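Local coordinates for protein peptidoglycan-N-acetylmuramic acid deacetylase PdaC (Bacillus subtilis subsp. subtilis str. 168, PDB 6H8N) that removes acetyl groups from N-acetylmuramic acid residues of peptidoglycan, conferring lysozyme resistance, and also deacylates short chitin oligomers, at residues 42-56 against 93-106. The protein carries 1 engineered substitution. Sequence-based numbering, arbitrary orientation.
Sequences FVLGSRVQYYPETLI and IIEKISGYRPTLVR
The guanidinium of R106 lies flat on the ring of F42, a cation-pi stack with planes 20° apart and centres separated by 3.9 Å. R106 CD adds a CH-pi contact over the ring, and the bend of its chain at chi3 (-80°) brings the flat group over that face. Hydrogen bonds from NE to the carbonyl of A125 and from NH1 to T15 and S17, the engineered replacement of the predicted proton acceptor, fix its rotation. F42 CE1 also meets L104 CB at 3.9 Å.

The helices meet through apolar side chains. I97 is a knob in the hole formed by V48, P52, L55 and I56: in the conformer given, its CD1 reaches P52 CB at 3.6 Å, while its CG2 lies 3.9 Å from L55 CD2. I93 CG2 rests on G45, 3.8 Å from its carbonyl O, and I94 CD1 touches CG2 of V43, a strand residue.

At the helix end S98 OG donates a hydrogen bond to I94 O, 2.7 Å away, and accepts one from Y100 N in an ST turn; S98 CB meets I56 CD1.

Within this NodB-type polysaccharide deacetylase domain, the 93-98 end of helix 80-98 thus runs beside helix 45-50, the axes of 93-98 and 45-50 at 23°, and crosses segment 52-56 steeply, while R106, just beyond strand 104-105, joins strand 40-43 to the metal-site region, its carbonyl O hydrogen-bonded to ND1 of the zinc ligand H68.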
ATOM      1  N   PHE A  42       2.110   2.980   2.111  1.00  8.13           N
ATOM      2  CA  PHE A  42       3.004   2.548   3.176  1.00  7.60           C
ATOM      3  C   PHE A  42       4.071   3.620   3.304  1.00  7.99           C
ATOM      4  O   PHE A  42       4.956   3.754   2.447  1.00  8.58           O
ATOM      5  CB  PHE A  42       3.552   1.164   2.855  1.00  8.41           C
ATOM      6  CG  PHE A  42       2.509   0.097   2.978  1.00  7.90           C
ATOM      7  CD1 PHE A  42       2.265  -0.490   4.199  1.00  9.23           C
ATOM      8  CD2 PHE A  42       1.721  -0.274   1.884  1.00  8.19           C
ATOM      9  CE1 PHE A  42       1.270  -1.453   4.344  1.00  9.60           C
ATOM     10  CE2 PHE A  42       0.729  -1.240   2.024  1.00  8.74           C
ATOM     11  CZ  PHE A  42       0.524  -1.836   3.255  1.00  9.66           C
ATOM     12  N   VAL A  43       3.953   4.403   4.357  1.00  8.25           N
ATOM     13  CA  VAL A  43       4.651   5.681   4.496  1.00  7.63           C
ATOM     14  C   VAL A  43       5.845   5.542   5.430  1.00  9.03           C
ATOM     15  O   VAL A  43       5.841   4.771   6.402  1.00  8.64           O
ATOM     16  CB  VAL A  43       3.706   6.810   4.981  1.00  8.04           C
ATOM     17  CG1 VAL A  43       2.573   7.029   3.975  1.00  9.52           C
ATOM     18  CG2 VAL A  43       3.159   6.525   6.357  1.00  8.63           C
ATOM     19  N   LEU A  44       6.867   6.343   5.132  1.00  8.92           N
ATOM     20  CA  LEU A  44       8.033   6.495   5.989  1.00  8.65           C
ATOM     21  C   LEU A  44       7.752   7.563   7.035  1.00  9.84           C
ATOM     22  O   LEU A  44       7.326   8.664   6.698  1.00  9.75           O
ATOM     23  CB  LEU A  44       9.245   6.904   5.156  1.00 10.87           C
ATOM     24  CG  LEU A  44       9.865   5.755   4.380  1.00 11.80           C
ATOM     25  CD1 LEU A  44      10.874   6.284   3.384  1.00 16.78           C
ATOM     26  CD2 LEU A  44      10.549   4.758   5.285  1.00 13.94           C
ATOM     27  N   GLY A  45       8.002   7.239   8.303  1.00  9.64           N
ATOM     28  CA  GLY A  45       7.769   8.214   9.356  1.00 10.92           C
ATOM     29  C   GLY A  45       8.513   9.520   9.135  1.00  9.74           C
ATOM     30  O   GLY A  45       7.974  10.596   9.373  1.00 10.54           O
ATOM     31  N   SER A  46       9.767   9.446   8.679  1.00 11.34           N
ATOM     32  CA  SER A  46      10.523  10.678   8.434  1.00 11.73           C
ATOM     33  C   SER A  46       9.828  11.570   7.407  1.00 12.21           C
ATOM     34  O   SER A  46       9.810  12.801   7.535  1.00 12.29           O
ATOM     35  CB  SER A  46      11.945  10.331   7.999  1.00 14.78           C
ATOM     36  OG  SER A  46      11.959   9.565   6.808  1.00 14.40           O
ATOM     37  N   ARG A  47       9.247  10.975   6.367  1.00 10.77           N
ATOM     38  CA  ARG A  47       8.555  11.750   5.341  1.00 11.52           C
ATOM     39  C   ARG A  47       7.189  12.250   5.795  1.00 10.68           C
ATOM     40  O   ARG A  47       6.765  13.331   5.378  1.00 11.13           O
ATOM     41  CB  ARG A  47       8.428  10.952   4.040  1.00 11.50           C
ATOM     42  CG  ARG A  47       9.702  11.029   3.212  1.00 17.50           C
ATOM     43  CD  ARG A  47       9.579  10.352   1.853  1.00 13.62           C
ATOM     44  NE  ARG A  47      10.685  10.720   0.991  1.00 17.36           N
ATOM     45  CZ  ARG A  47      10.709  11.780   0.196  1.00 16.42           C
ATOM     46  NH1 ARG A  47       9.667  12.563   0.068  1.00 15.43           N
ATOM     47  NH2 ARG A  47      11.791  12.022  -0.536  1.00 21.85           N
ATOM     48  N   VAL A  48       6.475  11.487   6.626  1.00  9.60           N
ATOM     49  CA  VAL A  48       5.269  12.010   7.253  1.00  9.39           C
ATOM     50  C   VAL A  48       5.596  13.280   8.030  1.00  9.42           C
ATOM     51  O   VAL A  48       4.852  14.261   7.979  1.00 11.24           O
ATOM     52  CB  VAL A  48       4.613  10.934   8.142  1.00 10.99           C
ATOM     53  CG1 VAL A  48       3.505  11.523   8.962  1.00 11.35           C
ATOM     54  CG2 VAL A  48       4.113   9.790   7.306  1.00 11.97           C
ATOM     55  N   GLN A  49       6.714  13.271   8.759  1.00 10.33           N
ATOM     56  CA  GLN A  49       7.111  14.439   9.536  1.00 12.11           C
ATOM     57  C   GLN A  49       7.389  15.627   8.627  1.00 11.95           C
ATOM     58  O   GLN A  49       7.009  16.756   8.946  1.00 12.50           O
ATOM     59  CB  GLN A  49       8.335  14.100  10.384  1.00 13.36           C
ATOM     60  CG  GLN A  49       8.724  15.185  11.385  1.00 15.97           C
ATOM     61  CD  GLN A  49       9.760  14.683  12.365  1.00 17.62           C
ATOM     62  OE1 GLN A  49       9.506  14.615  13.578  1.00 25.36           O
ATOM     63  NE2 GLN A  49      10.907  14.284  11.860  1.00 17.27           N
ATOM     64  N   TYR A  50       8.012  15.393   7.471  1.00 10.75           N
ATOM     65  CA  TYR A  50       8.272  16.470   6.525  1.00 10.78           C
ATOM     66  C   TYR A  50       7.008  16.973   5.850  1.00 12.00           C
ATOM     67  O   TYR A  50       6.920  18.163   5.510  1.00 12.39           O
ATOM     68  CB  TYR A  50       9.230  15.988   5.433  1.00 12.28           C
ATOM     69  CG  TYR A  50      10.699  15.875   5.826  1.00 14.36           C
ATOM     70  CD1 TYR A  50      11.361  16.898   6.463  1.00 15.30           C
ATOM     71  CD2 TYR A  50      11.419  14.707   5.557  1.00 14.95           C
ATOM     72  CE1 TYR A  50      12.723  16.782   6.799  1.00 16.74           C
ATOM     73  CE2 TYR A  50      12.762  14.581   5.898  1.00 16.54           C
ATOM     74  CZ  TYR A  50      13.406  15.625   6.521  1.00 19.83           C
ATOM     75  OH  TYR A  50      14.747  15.529   6.862  1.00 22.33           O
ATOM     76  N   TYR A  51       6.030  16.086   5.619  1.00 10.95           N
ATOM     77  CA  TYR A  51       4.909  16.351   4.716  1.00 11.09           C
ATOM     78  C   TYR A  51       3.584  15.946   5.357  1.00 11.49           C
ATOM     79  O   TYR A  51       2.825  15.137   4.800  1.00 11.07           O
ATOM     80  CB  TYR A  51       5.130  15.583   3.416  1.00 11.74           C
ATOM     81  CG  TYR A  51       6.382  15.975   2.651  1.00 10.77           C
ATOM     82  CD1 TYR A  51       6.558  17.275   2.201  1.00 10.87           C
ATOM     83  CD2 TYR A  51       7.369  15.049   2.370  1.00 10.56           C
ATOM     84  CE1 TYR A  51       7.688  17.629   1.479  1.00 10.38           C
ATOM     85  CE2 TYR A  51       8.495  15.400   1.650  1.00 11.93           C
ATOM     86  CZ  TYR A  51       8.634  16.696   1.205  1.00 11.20           C
ATOM     87  OH  TYR A  51       9.739  17.072   0.469  1.00 12.28           O
ATOM     88  N   PRO A  52       3.255  16.517   6.513  1.00 11.35           N
ATOM     89  CA  PRO A  52       2.038  16.087   7.228  1.00 10.51           C
ATOM     90  C   PRO A  52       0.772  16.337   6.432  1.00 11.82           C
ATOM     91  O   PRO A  52      -0.203  15.568   6.540  1.00 11.86           O
ATOM     92  CB  PRO A  52       2.078  16.926   8.512  1.00 11.86           C
ATOM     93  CG  PRO A  52       2.946  18.123   8.166  1.00 12.69           C
ATOM     94  CD  PRO A  52       3.989  17.552   7.252  1.00 12.12           C
ATOM     95  N   GLU A  53       0.753  17.403   5.623  1.00 12.34           N
ATOM     96  CA  GLU A  53      -0.420  17.703   4.804  1.00 12.89           C
ATOM     97  C   GLU A  53      -0.772  16.557   3.863  1.00 11.82           C
ATOM     98  O   GLU A  53      -1.950  16.348   3.542  1.00 12.05           O
ATOM     99  CB  GLU A  53      -0.157  18.973   3.973  1.00 16.78           C
ATOM    100  CG  GLU A  53       0.969  18.864   2.893  1.00 21.85           C
ATOM    101  CD  GLU A  53       2.419  19.008   3.433  1.00 22.93           C
ATOM    102  OE1 GLU A  53       2.672  19.181   4.657  1.00 17.80           O
ATOM    103  OE2 GLU A  53       3.323  18.958   2.570  1.00 36.62           O
ATOM    104  N   THR A  54       0.228  15.838   3.370  1.00 10.93           N
ATOM    105  CA  THR A  54      -0.035  14.780   2.414  1.00 10.37           C
ATOM    106  C   THR A  54      -0.616  13.553   3.102  1.00  9.33           C
ATOM    107  O   THR A  54      -1.468  12.876   2.524  1.00  9.49           O
ATOM    108  CB  THR A  54       1.255  14.478   1.657  1.00 10.85           C
ATOM    109  OG1 THR A  54       1.805  15.709   1.147  1.00 13.58           O
ATOM    110  CG2 THR A  54       0.992  13.548   0.502  1.00 11.89           C
ATOM    111  N   LEU A  55      -0.207  13.284   4.342  1.00  9.58           N
ATOM    112  CA  LEU A  55      -0.870  12.244   5.132  1.00  9.30           C
ATOM    113  C   LEU A  55      -2.342  12.581   5.318  1.00  9.52           C
ATOM    114  O   LEU A  55      -3.215  11.731   5.132  1.00  9.06           O
ATOM    115  CB  LEU A  55      -0.192  12.114   6.498  1.00  9.69           C
ATOM    116  CG  LEU A  55      -0.912  11.217   7.488  1.00 10.24           C
ATOM    117  CD1 LEU A  55      -0.955   9.784   7.005  1.00 13.04           C
ATOM    118  CD2 LEU A  55      -0.286  11.311   8.853  1.00 10.39           C
ATOM    119  N   ILE A  56      -2.638  13.823   5.713  1.00  9.71           N
ATOM    120  CA  ILE A  56      -4.032  14.205   5.883  1.00  9.88           C
ATOM    121  C   ILE A  56      -4.806  14.022   4.585  1.00  9.96           C
ATOM    122  O   ILE A  56      -5.922  13.497   4.590  1.00 10.20           O
ATOM    123  CB  ILE A  56      -4.151  15.639   6.450  1.00 10.24           C
ATOM    124  CG1 ILE A  56      -3.540  15.743   7.853  1.00 11.50           C
ATOM    125  CG2 ILE A  56      -5.610  16.093   6.439  1.00 12.58           C
ATOM    126  CD1 ILE A  56      -4.201  14.878   8.879  1.00 12.10           C
ATOM    127  N   ILE A  93       4.302   9.438  14.911  1.00 10.99           N
ATOM    128  CA  ILE A  93       4.163  10.658  14.115  1.00 10.93           C
ATOM    129  C   ILE A  93       2.824  10.665  13.384  1.00  9.89           C
ATOM    130  O   ILE A  93       2.164  11.706  13.269  1.00 10.60           O
ATOM    131  CB  ILE A  93       5.366  10.891  13.174  1.00 11.56           C
ATOM    132  CG1 ILE A  93       5.335  12.294  12.556  1.00 13.86           C
ATOM    133  CG2 ILE A  93       5.411   9.863  12.036  1.00 11.85           C
ATOM    134  CD1 ILE A  93       5.513  13.428  13.561  1.00 20.15           C
ATOM    135  N   ILE A  94       2.398   9.505  12.877  1.00  9.74           N
ATOM    136  CA  ILE A  94       1.108   9.437  12.201  1.00  9.47           C
ATOM    137  C   ILE A  94      -0.009   9.797  13.174  1.00  9.24           C
ATOM    138  O   ILE A  94      -0.914  10.571  12.844  1.00 10.21           O
ATOM    139  CB  ILE A  94       0.915   8.058  11.563  1.00  9.10           C
ATOM    140  CG1 ILE A  94       1.928   7.866  10.436  1.00  9.77           C
ATOM    141  CG2 ILE A  94      -0.532   7.862  11.076  1.00  9.74           C
ATOM    142  CD1 ILE A  94       2.024   6.437   9.949  1.00 10.12           C
ATOM    143  N   GLU A  95       0.059   9.275  14.404  1.00  9.77           N
ATOM    144  CA  GLU A  95      -0.948   9.591  15.417  1.00 10.87           C
ATOM    145  C   GLU A  95      -0.946  11.075  15.769  1.00 11.65           C
ATOM    146  O   GLU A  95      -2.010  11.695  15.903  1.00 12.50           O
ATOM    147  CB  GLU A  95      -0.675   8.738  16.656  1.00 12.87           C
ATOM    148  CG  GLU A  95      -1.325   9.210  17.962  1.00 21.45           C
ATOM    149  CD  GLU A  95      -2.827   9.064  17.981  1.00 23.88           C
ATOM    150  OE1 GLU A  95      -3.434   9.515  18.977  1.00 41.10           O
ATOM    151  OE2 GLU A  95      -3.401   8.500  17.039  1.00 24.15           O
ATOM    152  N   LYS A  96       0.238  11.664  15.914  1.00 10.83           N
ATOM    153  CA  LYS A  96       0.360  13.067  16.307  1.00 11.90           C
ATOM    154  C   LYS A  96      -0.230  14.011  15.272  1.00 12.31           C
ATOM    155  O   LYS A  96      -0.738  15.081  15.625  1.00 12.84           O
ATOM    156  CB  LYS A  96       1.838  13.390  16.523  1.00 16.38           C
ATOM    157  CG  LYS A  96       2.160  14.758  17.058  1.00 32.85           C
ATOM    158  CD  LYS A  96       3.625  14.801  17.497  1.00 31.19           C
ATOM    159  CE  LYS A  96       4.464  15.667  16.582  1.00 42.80           C
ATOM    160  NZ  LYS A  96       4.131  17.107  16.758  1.00 43.37           N
ATOM    161  N   ILE A  97      -0.137  13.660  13.996  1.00 10.91           N
ATOM    162  CA  ILE A  97      -0.639  14.509  12.926  0.53 11.35           C
ATOM    163  C   ILE A  97      -2.120  14.285  12.670  1.00 10.26           C
ATOM    164  O   ILE A  97      -2.837  15.228  12.331  1.00 11.96           O
ATOM    165  CB  ILE A  97       0.189  14.264  11.652  0.53 11.29           C
ATOM    166  CG1 ILE A  97       1.618  14.771  11.854  0.53 12.29           C
ATOM    167  CG2 ILE A  97      -0.476  14.902  10.429  0.53 12.65           C
ATOM    168  CD1 ILE A  97       2.579  14.228  10.852  0.53 13.93           C
ATOM    169  N   SER A  98      -2.580  13.042  12.789  1.00 10.01           N
ATOM    170  CA  SER A  98      -3.870  12.643  12.237  1.00  9.05           C
ATOM    171  C   SER A  98      -4.786  11.917  13.206  1.00  9.23           C
ATOM    172  O   SER A  98      -5.966  11.746  12.881  1.00  9.66           O
ATOM    173  CB  SER A  98      -3.653  11.731  11.015  1.00 10.33           C
ATOM    174  OG  SER A  98      -3.210  10.443  11.405  1.00 10.08           O
ATOM    175  N   GLY A  99      -4.289  11.430  14.339  1.00  9.40           N
ATOM    176  CA  GLY A  99      -5.110  10.604  15.205  1.00 10.13           C
ATOM    177  C   GLY A  99      -5.403   9.222  14.673  1.00 10.61           C
ATOM    178  O   GLY A  99      -6.223   8.508  15.262  1.00 11.27           O
ATOM    179  N   TYR A 100      -4.772   8.828  13.566  1.00 10.65           N
ATOM    180  CA  TYR A 100      -4.960   7.508  12.964  1.00 10.00           C
ATOM    181  C   TYR A 100      -3.865   6.565  13.438  1.00  9.69           C
ATOM    182  O   TYR A 100      -2.703   6.962  13.554  1.00 11.35           O
ATOM    183  CB  TYR A 100      -4.880   7.687  11.452  1.00 11.53           C
ATOM    184  CG  TYR A 100      -5.068   6.497  10.513  1.00 13.01           C
ATOM    185  CD1 TYR A 100      -6.303   6.278   9.893  1.00 17.25           C
ATOM    186  CD2 TYR A 100      -3.988   5.723  10.105  1.00 11.51           C
ATOM    187  CE1 TYR A 100      -6.476   5.255   8.960  1.00 17.48           C
ATOM    188  CE2 TYR A 100      -4.154   4.656   9.219  1.00 10.90           C
ATOM    189  CZ  TYR A 100      -5.396   4.461   8.600  1.00 14.44           C
ATOM    190  OH  TYR A 100      -5.587   3.458   7.627  1.00 15.87           O
ATOM    191  N   ARG A 101      -4.251   5.328  13.724  1.00 11.89           N
ATOM    192  CA  ARG A 101      -3.339   4.264  14.119  1.00 12.66           C
ATOM    193  C   ARG A 101      -3.299   3.196  13.030  1.00 11.58           C
ATOM    194  O   ARG A 101      -4.228   2.383  12.925  1.00 12.34           O
ATOM    195  CB  ARG A 101      -3.775   3.644  15.450  1.00 13.86           C
ATOM    196  CG  ARG A 101      -2.833   2.519  15.874  1.00 18.25           C
ATOM    197  CD  ARG A 101      -3.086   2.041  17.310  1.00 29.81           C
ATOM    198  NE  ARG A 101      -4.401   1.434  17.475  1.00 38.99           N
ATOM    199  CZ  ARG A 101      -4.793   0.780  18.567  1.00 42.92           C
ATOM    200  NH1 ARG A 101      -6.013   0.263  18.623  1.00 44.78           N
ATOM    201  NH2 ARG A 101      -3.969   0.637  19.603  1.00 39.83           N
ATOM    202  N   PRO A 102      -2.248   3.127  12.219  1.00 10.92           N
ATOM    203  CA  PRO A 102      -2.166   2.051  11.221  1.00 11.45           C
ATOM    204  C   PRO A 102      -2.217   0.687  11.881  1.00 10.72           C
ATOM    205  O   PRO A 102      -1.698   0.488  12.977  1.00 11.35           O
ATOM    206  CB  PRO A 102      -0.802   2.277  10.565  1.00 10.36           C
ATOM    207  CG  PRO A 102      -0.562   3.761  10.731  1.00 10.22           C
ATOM    208  CD  PRO A 102      -1.137   4.074  12.106  1.00 10.90           C
ATOM    209  N   THR A 103      -2.838  -0.255  11.172  1.00 11.27           N
ATOM    210  CA  THR A 103      -2.811  -1.656  11.560  1.00 12.74           C
ATOM    211  C   THR A 103      -1.909  -2.496  10.675  1.00 12.09           C
ATOM    212  O   THR A 103      -1.550  -3.612  11.070  1.00 13.52           O
ATOM    213  CB  THR A 103      -4.222  -2.253  11.520  1.00 15.54           C
ATOM    214  OG1 THR A 103      -4.722  -2.152  10.203  1.00 17.11           O
ATOM    215  CG2 THR A 103      -5.159  -1.506  12.462  1.00 21.96           C
ATOM    216  N   LEU A 104      -1.498  -1.974   9.520  1.00  9.83           N
ATOM    217  CA  LEU A 104      -0.676  -2.697   8.561  1.00 10.11           C
ATOM    218  C   LEU A 104       0.754  -2.198   8.633  1.00  9.21           C
ATOM    219  O   LEU A 104       0.999  -0.987   8.676  1.00  9.98           O
ATOM    220  CB  LEU A 104      -1.184  -2.478   7.135  1.00 10.71           C
ATOM    221  CG  LEU A 104      -2.644  -2.809   6.851  1.00 10.49           C
ATOM    222  CD1 LEU A 104      -3.002  -2.404   5.432  1.00 13.85           C
ATOM    223  CD2 LEU A 104      -2.893  -4.279   7.064  1.00 14.15           C
ATOM    224  N   VAL A 105       1.705  -3.128   8.598  1.00 10.21           N
ATOM    225  CA  VAL A 105       3.117  -2.791   8.526  1.00 10.13           C
ATOM    226  C   VAL A 105       3.719  -3.473   7.306  1.00  9.66           C
ATOM    227  O   VAL A 105       3.372  -4.616   6.984  1.00 10.68           O
ATOM    228  CB  VAL A 105       3.868  -3.174   9.822  1.00 11.16           C
ATOM    229  CG1 VAL A 105       3.856  -4.678  10.060  1.00 12.11           C
ATOM    230  CG2 VAL A 105       5.306  -2.625   9.820  1.00 12.27           C
ATOM    231  N   ARG A 106       4.611  -2.763   6.624  1.00  9.92           N
ATOM    232  CA  ARG A 106       5.328  -3.310   5.476  1.00  9.69           C
ATOM    233  C   ARG A 106       6.815  -3.127   5.747  1.00  9.58           C
ATOM    234  O   ARG A 106       7.349  -2.021   5.579  1.00  9.90           O
ATOM    235  CB  ARG A 106       4.896  -2.622   4.198  1.00  9.50           C
ATOM    236  CG  ARG A 106       5.624  -3.113   2.967  1.00 10.16           C
ATOM    237  CD  ARG A 106       5.018  -2.539   1.713  1.00 10.81           C
ATOM    238  NE  ARG A 106       3.817  -3.241   1.290  1.00 10.14           N
ATOM    239  CZ  ARG A 106       3.122  -2.927   0.205  1.00  9.66           C
ATOM    240  NH1 ARG A 106       3.480  -1.886  -0.544  1.00  9.73           N
ATOM    241  NH2 ARG A 106       2.076  -3.658  -0.143  1.00  9.09           N
TER